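Serine-threonine phosphatase 2C (Toxoplasma gondii, PDB 2I44) probably removes phosphate from phosphoserine and phosphothreonine in proteins and binds calcium ions. Local coordinates at residues G267-A281 against A294-R306. Numbering follows the deposited sequence.
Sequences GLWDVMSAAQAVEIA and ALVEMTLAEQQSR
L295 O, touched by L268 CD1, is held by two donors from T299: the backbone N and OG1, the latter at 2.8 Å. The hydroxyl approaches nearly along the C=O axis (162°), because chi1 of -65° sets OG1 anti to the carbonyl carbon. That leaves the T299 methyl CG2 facing G267 O and V271 CG2, while L268 CD1 lies against OG1, the two side chains crossing at about a right angle. No direct hydrogen bond joins 267-281 to 294-306; one water bridges them, donating to G267 O (2.9 Å) and Q303 OE1 (3.1 Å). V271 CG2 packs on the Q303 amide, and CG1 lies 3.7 Å above one guanidinium face of R306, near its rim. In the plane of that group, R306 NE donates to E302 OE2, which uses its anti lone pair, in a 2.7 Å salt bridge that helps fix the guanidinium's rotation. Farther along, helices 274-281 and 294-305 cross at 123°, with axes 9.7 Å apart. L295 CD2 reaches A277 O at 3.4 Å, and selenomethionine M298 meets I280 tip to tip, CE to CD1. L295 touches strands 258-264 and 313-320, and A277 and A281 rest on I262, so both helices pack on one antiparallel sheet. Apolar fit, plus one water on G267 O, next in sequence to calcium ligand D266, therefore joins the segments.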
ATOM      1  N   GLY A 267      10.128  -5.185  -0.531  1.00 16.65           N
ATOM      2  CA  GLY A 267      11.570  -4.996  -0.559  1.00 13.10           C
ATOM      3  C   GLY A 267      12.078  -4.983   0.875  1.00 14.89           C
ATOM      4  O   GLY A 267      13.254  -5.264   1.146  1.00 13.74           O
ATOM      5  N   LEU A 268      11.182  -4.641   1.800  1.00 14.01           N
ATOM      6  CA  LEU A 268      11.508  -4.627   3.222  1.00 14.24           C
ATOM      7  C   LEU A 268      11.027  -5.905   3.916  1.00 14.55           C
ATOM      8  O   LEU A 268      11.773  -6.541   4.661  1.00 15.23           O
ATOM      9  CB  LEU A 268      10.861  -3.429   3.926  1.00 14.94           C
ATOM     10  CG  LEU A 268      10.910  -3.544   5.460  1.00 18.57           C
ATOM     11  CD1 LEU A 268      12.364  -3.433   5.937  1.00 15.58           C
ATOM     12  CD2 LEU A 268      10.065  -2.460   6.106  1.00 20.05           C
ATOM     13  N   TRP A 269       9.777  -6.280   3.659  1.00 14.38           N
ATOM     14  CA  TRP A 269       9.174  -7.440   4.306  1.00 14.90           C
ATOM     15  C   TRP A 269       9.721  -8.813   3.918  1.00 14.82           C
ATOM     16  O   TRP A 269       9.651  -9.744   4.708  1.00 12.61           O
ATOM     17  CB  TRP A 269       7.659  -7.392   4.100  1.00 15.92           C
ATOM     18  CG  TRP A 269       7.068  -6.094   4.580  1.00 14.88           C
ATOM     19  CD1 TRP A 269       6.256  -5.248   3.874  1.00 15.04           C
ATOM     20  CD2 TRP A 269       7.238  -5.503   5.873  1.00 12.87           C
ATOM     21  NE1 TRP A 269       5.909  -4.170   4.651  1.00 11.62           N
ATOM     22  CE2 TRP A 269       6.495  -4.302   5.884  1.00 14.35           C
ATOM     23  CE3 TRP A 269       7.944  -5.873   7.026  1.00 14.99           C
ATOM     24  CZ2 TRP A 269       6.436  -3.463   7.007  1.00 15.30           C
ATOM     25  CZ3 TRP A 269       7.886  -5.034   8.151  1.00 15.42           C
ATOM     26  CH2 TRP A 269       7.136  -3.844   8.128  1.00 16.21           C
ATOM     27  N   ASP A 270      10.253  -8.956   2.714  1.00 15.24           N
ATOM     28  CA  ASP A 270      10.800 -10.253   2.345  1.00 18.23           C
ATOM     29  C   ASP A 270      11.993 -10.564   3.246  1.00 17.97           C
ATOM     30  O   ASP A 270      12.384 -11.718   3.400  1.00 15.71           O
ATOM     31  CB  ASP A 270      11.213 -10.279   0.869  1.00 20.23           C
ATOM     32  CG  ASP A 270      10.014 -10.343  -0.071  1.00 24.09           C
ATOM     33  OD1 ASP A 270       8.918 -10.749   0.388  1.00 25.02           O
ATOM     34  OD2 ASP A 270      10.165 -10.006  -1.268  1.00 27.48           O
ATOM     35  N   VAL A 271      12.545  -9.527   3.869  1.00 18.18           N
ATOM     36  CA  VAL A 271      13.684  -9.704   4.760  1.00 19.87           C
ATOM     37  C   VAL A 271      13.352  -9.569   6.248  1.00 20.83           C
ATOM     38  O   VAL A 271      13.743 -10.418   7.058  1.00 19.09           O
ATOM     39  CB  VAL A 271      14.810  -8.702   4.432  1.00 21.25           C
ATOM     40  CG1 VAL A 271      15.998  -8.957   5.335  1.00 21.36           C
ATOM     41  CG2 VAL A 271      15.214  -8.824   2.964  1.00 21.57           C
HETATM   42  N   MSE A 272      12.625  -8.515   6.602  1.00 20.11           N
HETATM   43  CA  MSE A 272      12.278  -8.246   8.000  1.00 20.13           C
HETATM   44  C   MSE A 272      10.848  -8.613   8.427  1.00 17.79           C
HETATM   45  O   MSE A 272       9.904  -8.452   7.663  1.00 14.06           O
HETATM   46  CB  MSE A 272      12.504  -6.759   8.290  1.00 23.61           C
HETATM   47  CG  MSE A 272      13.918  -6.262   8.033  1.00 31.05           C
HETATM   48 SE   MSE A 272      15.175  -7.062   9.270  1.00 40.41          SE
HETATM   49  CE  MSE A 272      16.716  -7.200   8.101  1.00 37.16           C
ATOM     50  N   SER A 273      10.704  -9.094   9.663  1.00 17.59           N
ATOM     51  CA  SER A 273       9.386  -9.439  10.223  1.00 17.59           C
ATOM     52  C   SER A 273       8.779  -8.150  10.785  1.00 14.87           C
ATOM     53  O   SER A 273       9.481  -7.156  10.943  1.00 13.44           O
ATOM     54  CB  SER A 273       9.524 -10.429  11.377  1.00 17.57           C
ATOM     55  OG  SER A 273       9.918  -9.749  12.559  1.00 18.85           O
ATOM     56  N   ALA A 274       7.488  -8.173  11.104  1.00 13.98           N
ATOM     57  CA  ALA A 274       6.823  -6.985  11.641  1.00 13.87           C
ATOM     58  C   ALA A 274       7.512  -6.498  12.918  1.00 14.92           C
ATOM     59  O   ALA A 274       7.818  -5.311  13.057  1.00 13.63           O
ATOM     60  CB  ALA A 274       5.343  -7.285  11.913  1.00 11.01           C
ATOM     61  N   ALA A 275       7.765  -7.422  13.842  1.00 14.06           N
ATOM     62  CA  ALA A 275       8.428  -7.078  15.100  1.00 16.28           C
ATOM     63  C   ALA A 275       9.820  -6.487  14.867  1.00 17.16           C
ATOM     64  O   ALA A 275      10.205  -5.520  15.524  1.00 17.53           O
ATOM     65  CB  ALA A 275       8.519  -8.309  16.004  1.00 15.14           C
ATOM     66  N   GLN A 276      10.575  -7.054  13.930  1.00 16.95           N
ATOM     67  CA  GLN A 276      11.913  -6.536  13.641  1.00 16.88           C
ATOM     68  C   GLN A 276      11.855  -5.110  13.107  1.00 18.61           C
ATOM     69  O   GLN A 276      12.667  -4.260  13.481  1.00 18.91           O
ATOM     70  CB  GLN A 276      12.631  -7.424  12.622  1.00 15.24           C
ATOM     71  CG  GLN A 276      13.025  -8.796  13.151  1.00 14.21           C
ATOM     72  CD  GLN A 276      13.708  -9.639  12.093  1.00 12.33           C
ATOM     73  OE1 GLN A 276      13.148  -9.883  11.031  1.00 11.26           O
ATOM     74  NE2 GLN A 276      14.925 -10.088  12.378  1.00 11.92           N
ATOM     75  N   ALA A 277      10.897  -4.844  12.227  1.00 18.12           N
ATOM     76  CA  ALA A 277      10.770  -3.509  11.660  1.00 19.89           C
ATOM     77  C   ALA A 277      10.398  -2.493  12.738  1.00 19.73           C
ATOM     78  O   ALA A 277      11.000  -1.426  12.831  1.00 21.87           O
ATOM     79  CB  ALA A 277       9.721  -3.507  10.547  1.00 19.03           C
ATOM     80  N   VAL A 278       9.413  -2.825  13.557  1.00 19.23           N
ATOM     81  CA  VAL A 278       8.986  -1.914  14.607  1.00 21.22           C
ATOM     82  C   VAL A 278      10.137  -1.611  15.568  1.00 22.40           C
ATOM     83  O   VAL A 278      10.370  -0.455  15.922  1.00 22.83           O
ATOM     84  CB  VAL A 278       7.799  -2.495  15.390  1.00 20.39           C
ATOM     85  CG1 VAL A 278       7.504  -1.636  16.604  1.00 21.58           C
ATOM     86  CG2 VAL A 278       6.581  -2.562  14.486  1.00 21.05           C
ATOM     87  N   GLU A 279      10.855  -2.650  15.977  1.00 23.50           N
ATOM     88  CA  GLU A 279      11.984  -2.488  16.886  1.00 24.19           C
ATOM     89  C   GLU A 279      13.022  -1.531  16.302  1.00 23.30           C
ATOM     90  O   GLU A 279      13.438  -0.582  16.969  1.00 20.31           O
ATOM     91  CB  GLU A 279      12.637  -3.841  17.168  1.00 27.87           C
ATOM     92  CG  GLU A 279      13.950  -3.735  17.931  1.00 35.69           C
ATOM     93  CD  GLU A 279      14.482  -5.085  18.376  1.00 39.40           C
ATOM     94  OE1 GLU A 279      13.953  -5.637  19.364  1.00 41.61           O
ATOM     95  OE2 GLU A 279      15.421  -5.597  17.733  1.00 42.34           O
ATOM     96  N   ILE A 280      13.433  -1.785  15.058  1.00 21.40           N
ATOM     97  CA  ILE A 280      14.414  -0.943  14.385  1.00 21.50           C
ATOM     98  C   ILE A 280      13.920   0.499  14.305  1.00 22.14           C
ATOM     99  O   ILE A 280      14.666   1.436  14.588  1.00 21.42           O
ATOM    100  CB  ILE A 280      14.701  -1.455  12.956  1.00 22.79           C
ATOM    101  CG1 ILE A 280      15.372  -2.831  13.021  1.00 24.65           C
ATOM    102  CG2 ILE A 280      15.600  -0.469  12.207  1.00 21.33           C
ATOM    103  CD1 ILE A 280      15.615  -3.454  11.665  1.00 24.48           C
ATOM    104  N   ALA A 281      12.658   0.668  13.920  1.00 22.35           N
ATOM    105  CA  ALA A 281      12.055   1.990  13.802  1.00 23.40           C
ATOM    106  C   ALA A 281      11.930   2.667  15.172  1.00 23.44           C
ATOM    107  O   ALA A 281      12.210   3.852  15.304  1.00 22.43           O
ATOM    108  CB  ALA A 281      10.681   1.880  13.145  1.00 21.91           C
ATOM    109  N   ALA A 294      16.600   4.083   8.636  1.00 24.24           N
ATOM    110  CA  ALA A 294      17.158   2.985   9.413  1.00 24.27           C
ATOM    111  C   ALA A 294      16.616   1.664   8.867  1.00 23.23           C
ATOM    112  O   ALA A 294      17.369   0.713   8.672  1.00 21.81           O
ATOM    113  CB  ALA A 294      16.798   3.142  10.885  1.00 24.36           C
ATOM    114  N   LEU A 295      15.313   1.614   8.610  1.00 21.87           N
ATOM    115  CA  LEU A 295      14.689   0.404   8.078  1.00 21.00           C
ATOM    116  C   LEU A 295      15.274   0.006   6.727  1.00 21.10           C
ATOM    117  O   LEU A 295      15.511  -1.173   6.473  1.00 19.88           O
ATOM    118  CB  LEU A 295      13.175   0.600   7.938  1.00 21.18           C
ATOM    119  CG  LEU A 295      12.356   0.540   9.226  1.00 20.62           C
ATOM    120  CD1 LEU A 295      10.917   0.935   8.957  1.00 21.56           C
ATOM    121  CD2 LEU A 295      12.429  -0.865   9.793  1.00 20.93           C
ATOM    122  N   VAL A 296      15.505   0.984   5.857  1.00 20.90           N
ATOM    123  CA  VAL A 296      16.051   0.680   4.540  1.00 21.32           C
ATOM    124  C   VAL A 296      17.529   0.278   4.595  1.00 22.13           C
ATOM    125  O   VAL A 296      17.920  -0.740   4.018  1.00 19.73           O
ATOM    126  CB  VAL A 296      15.881   1.878   3.564  1.00 21.26           C
ATOM    127  CG1 VAL A 296      16.596   1.593   2.244  1.00 17.34           C
ATOM    128  CG2 VAL A 296      14.394   2.137   3.313  1.00 19.09           C
ATOM    129  N   GLU A 297      18.345   1.059   5.295  1.00 22.94           N
ATOM    130  CA  GLU A 297      19.772   0.752   5.375  1.00 25.09           C
ATOM    131  C   GLU A 297      20.052  -0.580   6.081  1.00 25.05           C
ATOM    132  O   GLU A 297      20.936  -1.326   5.664  1.00 23.63           O
ATOM    133  CB  GLU A 297      20.522   1.908   6.049  1.00 25.04           C
ATOM    134  CG  GLU A 297      20.246   3.250   5.369  1.00 29.41           C
ATOM    135  CD  GLU A 297      21.240   4.339   5.736  1.00 31.47           C
ATOM    136  OE1 GLU A 297      21.585   4.454   6.932  1.00 33.13           O
ATOM    137  OE2 GLU A 297      21.667   5.090   4.828  1.00 32.74           O
HETATM  138  N   MSE A 298      19.287  -0.877   7.132  1.00 26.51           N
HETATM  139  CA  MSE A 298      19.436  -2.127   7.876  1.00 28.86           C
HETATM  140  C   MSE A 298      19.120  -3.312   6.962  1.00 27.93           C
HETATM  141  O   MSE A 298      19.799  -4.337   7.001  1.00 27.44           O
HETATM  142  CB  MSE A 298      18.475  -2.160   9.070  1.00 35.27           C
HETATM  143  CG  MSE A 298      18.784  -1.179  10.192  1.00 43.61           C
HETATM  144 SE   MSE A 298      20.194  -1.778  11.336  1.00 61.63          SE
HETATM  145  CE  MSE A 298      19.135  -2.597  12.720  1.00 52.18           C
ATOM    146  N   THR A 299      18.078  -3.161   6.148  1.00 24.12           N
ATOM    147  CA  THR A 299      17.654  -4.197   5.217  1.00 22.49           C
ATOM    148  C   THR A 299      18.716  -4.430   4.152  1.00 23.21           C
ATOM    149  O   THR A 299      19.023  -5.572   3.816  1.00 22.69           O
ATOM    150  CB  THR A 299      16.321  -3.808   4.533  1.00 21.69           C
ATOM    151  OG1 THR A 299      15.288  -3.750   5.524  1.00 19.04           O
ATOM    152  CG2 THR A 299      15.937  -4.822   3.457  1.00 19.66           C
ATOM    153  N   LEU A 300      19.276  -3.342   3.628  1.00 23.08           N
ATOM    154  CA  LEU A 300      20.310  -3.426   2.607  1.00 24.60           C
ATOM    155  C   LEU A 300      21.580  -4.087   3.147  1.00 24.79           C
ATOM    156  O   LEU A 300      22.221  -4.873   2.450  1.00 25.46           O
ATOM    157  CB  LEU A 300      20.625  -2.029   2.066  1.00 26.32           C
ATOM    158  CG  LEU A 300      19.558  -1.409   1.157  1.00 27.64           C
ATOM    159  CD1 LEU A 300      19.837   0.069   0.916  1.00 25.39           C
ATOM    160  CD2 LEU A 300      19.537  -2.164  -0.160  1.00 27.86           C
ATOM    161  N   ALA A 301      21.936  -3.774   4.386  1.00 24.68           N
ATOM    162  CA  ALA A 301      23.120  -4.359   4.999  1.00 26.19           C
ATOM    163  C   ALA A 301      22.941  -5.872   5.126  1.00 27.06           C
ATOM    164  O   ALA A 301      23.846  -6.641   4.814  1.00 27.71           O
ATOM    165  CB  ALA A 301      23.354  -3.743   6.371  1.00 25.24           C
ATOM    166  N   GLU A 302      21.764  -6.292   5.580  1.00 27.24           N
ATOM    167  CA  GLU A 302      21.466  -7.709   5.745  1.00 26.89           C
ATOM    168  C   GLU A 302      21.526  -8.435   4.409  1.00 26.82           C
ATOM    169  O   GLU A 302      22.037  -9.556   4.321  1.00 27.83           O
ATOM    170  CB  GLU A 302      20.077  -7.888   6.358  1.00 27.03           C
ATOM    171  CG  GLU A 302      19.654  -9.339   6.559  1.00 25.44           C
ATOM    172  CD  GLU A 302      20.645 -10.128   7.403  1.00 26.32           C
ATOM    173  OE1 GLU A 302      21.262  -9.531   8.312  1.00 25.73           O
ATOM    174  OE2 GLU A 302      20.800 -11.343   7.167  1.00 26.02           O
ATOM    175  N   GLN A 303      21.003  -7.797   3.369  1.00 27.02           N
ATOM    176  CA  GLN A 303      21.011  -8.397   2.049  1.00 25.26           C
ATOM    177  C   GLN A 303      22.445  -8.601   1.557  1.00 26.49           C
ATOM    178  O   GLN A 303      22.755  -9.642   0.968  1.00 24.80           O
ATOM    179  CB  GLN A 303      20.218  -7.528   1.070  1.00 26.54           C
ATOM    180  CG  GLN A 303      18.690  -7.572   1.269  1.00 25.69           C
ATOM    181  CD  GLN A 303      18.048  -8.884   0.820  1.00 25.90           C
ATOM    182  OE1 GLN A 303      17.045  -8.877   0.100  1.00 27.29           O
ATOM    183  NE2 GLN A 303      18.606 -10.006   1.254  1.00 23.88           N
ATOM    184  N   GLN A 304      23.318  -7.622   1.794  1.00 26.30           N
ATOM    185  CA  GLN A 304      24.716  -7.753   1.375  1.00 29.31           C
ATOM    186  C   GLN A 304      25.318  -8.940   2.113  1.00 27.92           C
ATOM    187  O   GLN A 304      25.998  -9.775   1.524  1.00 29.59           O
ATOM    188  CB  GLN A 304      25.539  -6.513   1.741  1.00 32.97           C
ATOM    189  CG  GLN A 304      25.081  -5.199   1.144  1.00 37.56           C
ATOM    190  CD  GLN A 304      26.109  -4.095   1.359  1.00 41.17           C
ATOM    191  OE1 GLN A 304      27.066  -3.965   0.591  1.00 41.28           O
ATOM    192  NE2 GLN A 304      25.927  -3.310   2.421  1.00 40.26           N
ATOM    193  N   SER A 305      25.057  -8.987   3.413  1.00 26.75           N
ATOM    194  CA  SER A 305      25.545 -10.040   4.290  1.00 26.45           C
ATOM    195  C   SER A 305      25.139 -11.420   3.772  1.00 26.72           C
ATOM    196  O   SER A 305      25.808 -12.421   4.034  1.00 26.87           O
ATOM    197  CB  SER A 305      24.978  -9.821   5.696  1.00 27.19           C
ATOM    198  OG  SER A 305      25.597 -10.662   6.652  1.00 31.21           O
ATOM    199  N   ARG A 306      24.037 -11.463   3.030  1.00 25.98           N
ATOM    200  CA  ARG A 306      23.529 -12.717   2.489  1.00 23.63           C
ATOM    201  C   ARG A 306      23.938 -12.924   1.047  1.00 23.95           C
ATOM    202  O   ARG A 306      23.583 -13.933   0.447  1.00 22.71           O
ATOM    203  CB  ARG A 306      22.003 -12.753   2.555  1.00 21.73           C
ATOM    204  CG  ARG A 306      21.425 -12.579   3.937  1.00 21.61           C
ATOM    205  CD  ARG A 306      19.906 -12.600   3.886  1.00 18.27           C
ATOM    206  NE  ARG A 306      19.316 -12.398   5.203  1.00 15.58           N
ATOM    207  CZ  ARG A 306      18.018 -12.501   5.461  1.00 18.31           C
ATOM    208  NH1 ARG A 306      17.168 -12.803   4.489  1.00 19.07           N
ATOM    209  NH2 ARG A 306      17.573 -12.318   6.695  1.00 18.84           N
TER
HETATM  210  O   HOH W   1      15.241  -6.455  -0.566  1.00 27.70           O